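Local structure of GTP-binding protein REM 1 (Homo sapiens, 2NZJ) at residues Arg6-Gly11 with Glu72-Gly77; Glu50-Val55 with Gly162-Leu167; Ile83-Ala88 with Arg127-Glu132. The protein binds guanine nucleotides, held here as GDP with a magnesium ion, and probably hydrolyses GTP as a Rad- and Gem-like small GTPase of the Ras family. All coordinates share one frame; numbering follows the deposited sequence.

Contact 1. Residues Arg6-Gly11 with Glu72-Gly77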
loop_
_atom_site.group_PDB
_atom_site.type_symbol
_atom_site.label_atom_id
_atom_site.label_comp_id
_atom_site.label_asym_id
_atom_site.label_seq_id
_atom_site.Cartn_x
_atom_site.Cartn_y
_atom_site.Cartn_z
ATOM N N ARG A 6 6.395 3.502 9.520
ATOM C CA ARG A 6 6.556 4.106 8.198
ATOM C C ARG A 6 6.050 3.100 7.165
ATOM O O ARG A 6 6.544 1.968 7.082
ATOM C CB ARG A 6 8.037 4.462 7.956
ATOM C CG ARG A 6 8.368 5.100 6.625
ATOM C CD ARG A 6 9.878 5.368 6.515
ATOM N NE ARG A 6 10.263 5.907 5.195
ATOM C CZ ARG A 6 10.313 7.203 4.853
ATOM N NH1 ARG A 6 9.986 8.160 5.708
ATOM N NH2 ARG A 6 10.665 7.564 3.613
ATOM N N VAL A 7 5.033 3.508 6.418
ATOM C CA VAL A 7 4.408 2.675 5.406
ATOM C C VAL A 7 4.695 3.280 4.049
ATOM O O VAL A 7 4.348 4.433 3.788
ATOM C CB VAL A 7 2.867 2.624 5.559
ATOM C CG1 VAL A 7 2.241 1.784 4.419
ATOM C CG2 VAL A 7 2.479 2.074 6.928
ATOM N N VAL A 8 5.301 2.501 3.167
ATOM C CA VAL A 8 5.725 3.035 1.887
ATOM C C VAL A 8 4.803 2.532 0.759
ATOM O O VAL A 8 4.598 1.321 0.644
ATOM C CB VAL A 8 7.217 2.709 1.638
ATOM C CG1 VAL A 8 7.757 3.534 0.529
ATOM C CG2 VAL A 8 8.037 2.979 2.893
ATOM N N LEU A 9 4.238 3.469 -0.036
ATOM C CA LEU A 9 3.373 3.138 -1.216
ATOM C C LEU A 9 4.189 3.004 -2.505
ATOM O O LEU A 9 4.813 3.956 -2.946
ATOM C CB LEU A 9 2.286 4.198 -1.467
ATOM C CG LEU A 9 1.076 4.273 -0.536
ATOM C CD1 LEU A 9 0.251 5.519 -0.825
ATOM C CD2 LEU A 9 0.218 3.028 -0.655
ATOM N N LEU A 10 4.150 1.830 -3.124
ATOM C CA LEU A 10 4.836 1.581 -4.380
ATOM C C LEU A 10 3.837 1.218 -5.493
ATOM O O LEU A 10 2.740 0.736 -5.223
ATOM C CB LEU A 10 5.817 0.418 -4.236
ATOM C CG LEU A 10 6.936 0.516 -3.212
ATOM C CD1 LEU A 10 7.576 -0.856 -3.037
ATOM C CD2 LEU A 10 7.967 1.579 -3.594
ATOM N N GLY A 11 4.269 1.398 -6.741
ATOM C CA GLY A 11 3.503 1.033 -7.916
ATOM C C GLY A 11 3.669 2.009 -9.069
ATOM O O GLY A 11 4.063 3.157 -8.872
ATOM N N GLU A 72 17.310 5.853 -2.791
ATOM C CA GLU A 72 18.096 4.668 -2.381
ATOM C C GLU A 72 17.587 4.043 -1.076
ATOM O O GLU A 72 17.410 2.824 -0.990
ATOM C CB GLU A 72 19.593 5.000 -2.217
ATOM C CG GLU A 72 20.397 4.956 -3.502
ATOM N N SER A 73 17.358 4.877 -0.064
ATOM C CA SER A 73 16.951 4.391 1.261
ATOM C C SER A 73 15.518 3.830 1.280
ATOM O O SER A 73 15.185 3.005 2.120
ATOM C CB SER A 73 17.107 5.502 2.310
ATOM N N CYS A 74 14.702 4.255 0.318
ATOM C CA CYS A 74 13.255 3.969 0.268
ATOM C C CYS A 74 12.803 2.528 0.488
ATOM O O CYS A 74 11.799 2.292 1.186
ATOM C CB CYS A 74 12.692 4.450 -1.070
ATOM S SG CYS A 74 11.216 3.610 -1.527
ATOM N N LEU A 75 13.505 1.581 -0.134
ATOM C CA LEU A 75 13.137 0.164 -0.045
ATOM C C LEU A 75 13.785 -0.547 1.155
ATOM O O LEU A 75 13.609 -1.756 1.328
ATOM C CB LEU A 75 13.512 -0.579 -1.326
ATOM C CG LEU A 75 12.882 -0.181 -2.661
ATOM C CD1 LEU A 75 13.406 -1.113 -3.736
ATOM C CD2 LEU A 75 11.355 -0.207 -2.633
ATOM N N GLN A 76 14.515 0.195 1.980
ATOM C CA GLN A 76 15.147 -0.353 3.189
ATOM C C GLN A 76 14.554 0.215 4.502
ATOM O O GLN A 76 14.678 -0.399 5.566
ATOM C CB GLN A 76 16.666 -0.100 3.138
ATOM N N GLY A 77 13.911 1.379 4.434
ATOM C CA GLY A 77 13.437 2.050 5.638
ATOM C C GLY A 77 12.034 1.655 6.082
ATOM O O GLY A 77 11.647 1.939 7.214
#
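Arg6 meets Gly77 through the aliphatic part of its side chain, CD standing 3.9 Å from Gly77 O in van der Waals contact. With CG anti to the backbone N (chi1 -180°) and an extended chain as far as NE, the side chain runs out past Gly77. The backbone N of Arg6 is meanwhile bonded to Ser79 OG. Val7 points away, and Val8 returns toward Glu72-Gly77: its CG1 lies 4.0 Å from Cys74 SG, and its CG2 is 4.2 Å from Cys74 O, a carbonyl that also hydrogen-bonds Tyr81 OH. Leu10 presents both branches to one methyl, since Leu75 CD2 is 3.9 Å from Leu10 CD1 and equally far from Leu10 CD2. In Leu75, chi1 of -62° puts CG beside the backbone N, which brings CD2 back to the strand although CB is directed away. Trp60 touches both Leu10 and Cys74, while Leu103 of helix 90-105 touches both Leu10 and Leu75. At Gly11 the positive phi of 143° suits glycine, and this residue opens a sequence matching the P-loop, with its O bonded to Lys17 NZ. The arrangement is that of a Ras-like fold, in which the chain leaving helix 69-73, the probable switch II helix, packs on strand 4-10, first in the chain and interior to the sheet.

Contact 2. Residues Glu50-Val55 with Gly162-Leu167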
loop_
_atom_site.group_PDB
_atom_site.type_symbol
_atom_site.label_atom_id
_atom_site.label_comp_id
_atom_site.label_asym_id
_atom_site.label_seq_id
_atom_site.Cartn_x
_atom_site.Cartn_y
_atom_site.Cartn_z
ATOM N N GLU A 50 -7.110 0.193 20.171
ATOM C CA GLU A 50 -5.717 0.611 20.423
ATOM C C GLU A 50 -5.249 1.582 19.337
ATOM O O GLU A 50 -5.465 1.354 18.153
ATOM C CB GLU A 50 -4.818 -0.642 20.451
ATOM C CG GLU A 50 -3.293 -0.424 20.500
ATOM C CD GLU A 50 -2.469 -1.737 20.353
ATOM O OE1 GLU A 50 -3.025 -2.855 20.517
ATOM O OE2 GLU A 50 -1.246 -1.646 20.079
ATOM N N ASP A 51 -4.594 2.661 19.729
ATOM C CA ASP A 51 -4.153 3.675 18.768
ATOM C C ASP A 51 -2.783 3.345 18.196
ATOM O O ASP A 51 -1.945 2.805 18.889
ATOM C CB ASP A 51 -4.119 5.064 19.423
ATOM C CG ASP A 51 -5.501 5.715 19.512
ATOM O OD1 ASP A 51 -5.555 6.886 19.919
ATOM O OD2 ASP A 51 -6.528 5.087 19.161
ATOM N N THR A 52 -2.582 3.664 16.921
ATOM C CA THR A 52 -1.302 3.485 16.248
ATOM C C THR A 52 -1.180 4.522 15.151
ATOM O O THR A 52 -2.135 4.744 14.420
ATOM C CB THR A 52 -1.210 2.110 15.622
ATOM O OG1 THR A 52 -1.091 1.121 16.663
ATOM C CG2 THR A 52 -0.019 2.051 14.656
ATOM N N THR A 53 -0.021 5.160 15.053
ATOM C CA THR A 53 0.230 6.158 14.035
ATOM C C THR A 53 0.950 5.518 12.860
ATOM O O THR A 53 1.927 4.762 13.031
ATOM C CB THR A 53 1.101 7.303 14.564
ATOM O OG1 THR A 53 0.554 7.783 15.791
ATOM C CG2 THR A 53 1.193 8.454 13.575
ATOM N N LEU A 54 0.449 5.803 11.664
ATOM C CA LEU A 54 1.157 5.450 10.459
ATOM C C LEU A 54 1.574 6.734 9.782
ATOM O O LEU A 54 0.814 7.704 9.741
ATOM C CB LEU A 54 0.290 4.625 9.534
ATOM C CG LEU A 54 -0.252 3.303 10.065
ATOM C CD1 LEU A 54 -1.205 2.701 9.040
ATOM C CD2 LEU A 54 0.876 2.318 10.402
ATOM N N VAL A 55 2.797 6.737 9.272
ATOM C CA VAL A 55 3.254 7.759 8.361
ATOM C C VAL A 55 3.325 7.085 6.988
ATOM O O VAL A 55 4.131 6.165 6.779
ATOM C CB VAL A 55 4.619 8.327 8.797
ATOM C CG1 VAL A 55 5.130 9.350 7.782
ATOM C CG2 VAL A 55 4.511 8.948 10.219
ATOM N N GLY A 162 -5.739 -2.936 8.215
ATOM C CA GLY A 162 -5.080 -4.221 8.006
ATOM C C GLY A 162 -3.571 -4.123 8.132
ATOM O O GLY A 162 -2.940 -4.979 8.752
ATOM N N VAL A 163 -2.994 -3.072 7.568
ATOM C CA VAL A 163 -1.567 -2.815 7.730
ATOM C C VAL A 163 -1.196 -2.722 9.219
ATOM O O VAL A 163 -0.226 -3.357 9.665
ATOM C CB VAL A 163 -1.137 -1.503 7.026
ATOM C CG1 VAL A 163 0.271 -1.155 7.369
ATOM C CG2 VAL A 163 -1.308 -1.621 5.529
ATOM N N VAL A 164 -1.959 -1.941 9.990
ATOM C CA VAL A 164 -1.713 -1.842 11.444
ATOM C C VAL A 164 -1.700 -3.231 12.070
ATOM O O VAL A 164 -0.760 -3.584 12.788
ATOM C CB VAL A 164 -2.786 -1.031 12.194
ATOM C CG1 VAL A 164 -2.539 -1.096 13.680
ATOM C CG2 VAL A 164 -2.855 0.422 11.709
ATOM N N ARG A 165 -2.730 -4.028 11.791
ATOM C CA ARG A 165 -2.827 -5.374 12.397
ATOM C C ARG A 165 -1.631 -6.249 12.058
ATOM O O ARG A 165 -1.107 -6.920 12.926
ATOM C CB ARG A 165 -4.113 -6.114 11.981
ATOM C CG ARG A 165 -5.356 -5.583 12.659
ATOM C CD ARG A 165 -6.531 -6.425 12.371
ATOM N NE ARG A 165 -7.707 -5.845 13.010
ATOM C CZ ARG A 165 -8.600 -5.046 12.412
ATOM N NH1 ARG A 165 -8.507 -4.738 11.117
ATOM N NH2 ARG A 165 -9.619 -4.568 13.129
ATOM N N GLN A 166 -1.209 -6.240 10.798
ATOM C CA GLN A 166 -0.058 -7.023 10.378
ATOM C C GLN A 166 1.230 -6.572 11.068
ATOM O O GLN A 166 2.080 -7.391 11.442
ATOM C CB GLN A 166 0.118 -6.909 8.877
ATOM C CG GLN A 166 -1.018 -7.488 8.083
ATOM C CD GLN A 166 -1.217 -8.945 8.373
ATOM O OE1 GLN A 166 -0.245 -9.699 8.443
ATOM N NE2 GLN A 166 -2.470 -9.354 8.581
ATOM N N LEU A 167 1.382 -5.259 11.229
ATOM C CA LEU A 167 2.534 -4.711 11.941
ATOM C C LEU A 167 2.555 -5.156 13.413
ATOM O O LEU A 167 3.615 -5.400 13.971
ATOM C CB LEU A 167 2.548 -3.175 11.850
ATOM C CG LEU A 167 2.943 -2.578 10.494
ATOM C CD1 LEU A 167 2.732 -1.069 10.458
ATOM C CD2 LEU A 167 4.386 -2.937 10.128
#
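Thr52 and Leu54 meet Val163, Val164 and Leu167 through branched aliphatic groups, and no ring, amide or guanidinium takes part across the interface. The nearest ring belongs to Tyr5 of the neighbouring strand 4-10, whose side chain touches Thr52, Leu54 and Leu167. The guanidinium of Arg165 is directed elsewhere, with NE in a salt bridge to Asp48. This is the strand-on-helix packing of the Ras-like alpha/beta fold, in which the C-terminal helix 156-171 lies against one face of the central sheet. The short segments run nearly crosswise, at 106° between their N-to-C directions, and their axes come within 9.9 Å. That separation is filled by the side chains of the two segments. Thr52 and Val164 reach toward each other tip to tip, Val164 CG1 lying 4.0 Å from Thr52 CB and 4.1 Å from Thr52 CG2. Having CG1 anti to the backbone N (chi1 174°) lets Val164 spread its branches over two strand residues, because CG2 then turns to Leu54, 3.9 Å from Leu54 CD1. Leu54 is divided in the same manner: CD1 serves Val164 and, more loosely, Val163, whereas Leu54 CD2 lies 3.9 Å from CD1 of Leu167, one turn further along the helix. Beyond the segments, Ala80 receives both Val163 and Leu167. The hydroxyl of Thr52 is the polar atom at the apolar seam, and its stronger partner lies outside: Arg168 NH2 bonds both Thr52 OG1 and Glu50 O. A weak bond also runs from Thr52 OG1 to Asp51 O (2.9 Å).

Contact 3. Residues Ile83-Ala88 with Arg127-Glu132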
loop_
_atom_site.group_PDB
_atom_site.type_symbol
_atom_site.label_atom_id
_atom_site.label_comp_id
_atom_site.label_asym_id
_atom_site.label_seq_id
_atom_site.Cartn_x
_atom_site.Cartn_y
_atom_site.Cartn_z
ATOM N N ILE A 83 2.189 -2.331 -2.217
ATOM C CA ILE A 83 2.395 -2.354 -3.663
ATOM C C ILE A 83 1.039 -2.306 -4.343
ATOM O O ILE A 83 0.288 -3.270 -4.283
ATOM C CB ILE A 83 3.090 -3.659 -4.128
ATOM C CG1 ILE A 83 4.512 -3.757 -3.586
ATOM C CG2 ILE A 83 3.113 -3.757 -5.644
ATOM C CD1 ILE A 83 5.114 -5.173 -3.655
ATOM N N VAL A 84 0.741 -1.191 -5.002
ATOM C CA VAL A 84 -0.567 -0.947 -5.621
ATOM C C VAL A 84 -0.480 -1.152 -7.125
ATOM O O VAL A 84 0.471 -0.701 -7.739
ATOM C CB VAL A 84 -1.007 0.489 -5.369
ATOM C CG1 VAL A 84 -2.348 0.801 -6.060
ATOM C CG2 VAL A 84 -1.041 0.752 -3.857
ATOM N N TYR A 85 -1.461 -1.847 -7.709
ATOM C CA TYR A 85 -1.666 -1.869 -9.173
ATOM C C TYR A 85 -3.145 -1.558 -9.466
ATOM O O TYR A 85 -3.971 -1.527 -8.552
ATOM C CB TYR A 85 -1.198 -3.210 -9.800
ATOM C CG TYR A 85 -2.038 -4.381 -9.409
ATOM C CD1 TYR A 85 -1.799 -5.061 -8.238
ATOM C CD2 TYR A 85 -3.111 -4.775 -10.179
ATOM C CE1 TYR A 85 -2.583 -6.104 -7.837
ATOM C CE2 TYR A 85 -3.948 -5.837 -9.765
ATOM C CZ TYR A 85 -3.666 -6.489 -8.587
ATOM O OH TYR A 85 -4.427 -7.565 -8.181
ATOM N N SER A 86 -3.457 -1.295 -10.729
ATOM C CA SER A 86 -4.836 -1.128 -11.174
ATOM C C SER A 86 -5.343 -2.395 -11.837
ATOM O O SER A 86 -4.739 -2.892 -12.771
ATOM C CB SER A 86 -4.951 0.009 -12.169
ATOM O OG SER A 86 -6.278 0.091 -12.652
ATOM N N ILE A 87 -6.490 -2.882 -11.383
ATOM C CA ILE A 87 -7.120 -4.069 -11.973
ATOM C C ILE A 87 -7.490 -3.903 -13.450
ATOM O O ILE A 87 -7.738 -4.896 -14.122
ATOM C CB ILE A 87 -8.404 -4.471 -11.219
ATOM C CG1 ILE A 87 -9.448 -3.343 -11.301
ATOM C CG2 ILE A 87 -8.069 -4.867 -9.782
ATOM C CD1 ILE A 87 -10.864 -3.802 -11.476
ATOM N N ALA A 88 -7.521 -2.650 -13.932
ATOM C CA ALA A 88 -7.786 -2.326 -15.336
ATOM C C ALA A 88 -6.539 -2.163 -16.225
ATOM O O ALA A 88 -6.664 -1.814 -17.401
ATOM C CB ALA A 88 -8.623 -1.044 -15.395
ATOM N N ARG A 127 -11.845 -4.537 -16.140
ATOM C CA ARG A 127 -11.053 -5.582 -15.533
ATOM C C ARG A 127 -10.160 -6.258 -16.551
ATOM O O ARG A 127 -10.656 -6.837 -17.517
ATOM C CB ARG A 127 -12.032 -6.590 -14.943
ATOM C CG ARG A 127 -11.443 -7.592 -14.013
ATOM C CD ARG A 127 -12.118 -7.509 -12.633
ATOM N NE ARG A 127 -11.122 -7.926 -11.674
ATOM C CZ ARG A 127 -11.115 -7.646 -10.384
ATOM N NH1 ARG A 127 -10.099 -8.105 -9.676
ATOM N NH2 ARG A 127 -12.095 -6.967 -9.806
ATOM N N GLU A 128 -8.852 -6.124 -16.366
ATOM C CA GLU A 128 -7.857 -6.864 -17.145
ATOM C C GLU A 128 -7.174 -7.899 -16.261
ATOM O O GLU A 128 -6.606 -8.857 -16.760
ATOM C CB GLU A 128 -6.789 -5.936 -17.746
ATOM C CG GLU A 128 -7.327 -4.785 -18.602
ATOM C CD GLU A 128 -6.261 -4.122 -19.497
ATOM O OE1 GLU A 128 -5.042 -4.175 -19.163
ATOM O OE2 GLU A 128 -6.650 -3.561 -20.557
ATOM N N VAL A 129 -7.220 -7.708 -14.950
ATOM C CA VAL A 129 -6.576 -8.614 -14.022
ATOM C C VAL A 129 -7.629 -9.227 -13.138
ATOM O O VAL A 129 -8.352 -8.517 -12.436
ATOM C CB VAL A 129 -5.565 -7.879 -13.150
ATOM C CG1 VAL A 129 -4.877 -8.858 -12.251
ATOM C CG2 VAL A 129 -4.552 -7.139 -14.024
ATOM N N SER A 130 -7.735 -10.547 -13.177
ATOM C CA SER A 130 -8.768 -11.230 -12.425
ATOM C C SER A 130 -8.482 -11.198 -10.936
ATOM O O SER A 130 -7.343 -10.979 -10.522
ATOM C CB SER A 130 -8.867 -12.681 -12.873
ATOM O OG SER A 130 -7.805 -13.420 -12.321
ATOM N N VAL A 131 -9.518 -11.444 -10.136
ATOM C CA VAL A 131 -9.344 -11.602 -8.694
ATOM C C VAL A 131 -8.395 -12.752 -8.417
ATOM O O VAL A 131 -7.566 -12.670 -7.541
ATOM C CB VAL A 131 -10.647 -11.976 -7.946
ATOM C CG1 VAL A 131 -10.642 -11.301 -6.604
ATOM C CG2 VAL A 131 -11.902 -11.644 -8.743
ATOM N N GLU A 132 -8.560 -13.840 -9.164
ATOM C CA GLU A 132 -7.765 -15.048 -8.992
ATOM C C GLU A 132 -6.298 -14.765 -9.275
ATOM O O GLU A 132 -5.421 -15.323 -8.635
ATOM C CB GLU A 132 -8.282 -16.157 -9.911
ATOM C CG GLU A 132 -9.686 -16.728 -9.547
ATOM C CD GLU A 132 -10.896 -15.890 -10.066
ATOM O OE1 GLU A 132 -10.709 -14.897 -10.817
ATOM O OE2 GLU A 132 -12.052 -16.241 -9.702
#
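Ile87 O accepts two backbone amides from the facing loop, Glu128 N at 2.8 Å and Val129 N at 3.0 Å. These bonds tie the turn just after strand 80-86 in the Ras-like fold to the loop leading into helix 131-141. The Glu128 donor lies in the carbonyl plane and gives the straighter bond (N-H...O 159°), whereas the Val129 donor is tilted 18° from that plane (N-H...O 149°). The next amide, Ala88 N, goes to Ser86 OG, closing an ST turn. Ala88 O stands 3.4 Å from Glu128 OE1, two acceptors close without bonding. On the other segment, Val129 O is taken by Arg127 NE (2.9 Å) and weakly by NH1, and NH1 has its stronger partner in Glu147 OE2, a salt bridge. A bend at chi2 swings the guanidinium back over its own loop, where Ile87 CD1 lies over one face, 3.8 Å from Arg127 NH2, and Val131 CG2 lies over the opposite one. Two further acceptors serve helix starts: Glu128 OE1 takes the amide of Arg90, and Ser130 OG caps helix 131-141 by accepting from Glu133 N. The Val129 side chain is the apolar part, packing on Phe93 of helix 90-105 and obliquely on the Tyr85 ring, where the closest approach is Val129 CG1 to Tyr85 CE2, 4.0 Å.

In the fold
Strand 4-10 of contact 1 joins the other two, lying in the sheet between strand 50-57 of contact 2 and strand 80-86 of contact 3. Probable hydrogen bonds make both seams: Val7 N to Val55 O at 2.8 Å, and Leu10 O to Val84 N at 2.8 Å. Val7 also packs into contact 2, its CG2 3.8 Å from Leu54 CD2 and 3.9 Å from Val163 CG1. Contacts 2 and 3 do not touch; their centres are about 25 Å apart, on opposite sides of the chain's centre. Contacts 1 and 3 both reach toward GDP: the side chain of Ser86 is about 7 Å from it and that of Leu10 about 10 Å, while Gly11 leads into the probable phosphate-binding loop.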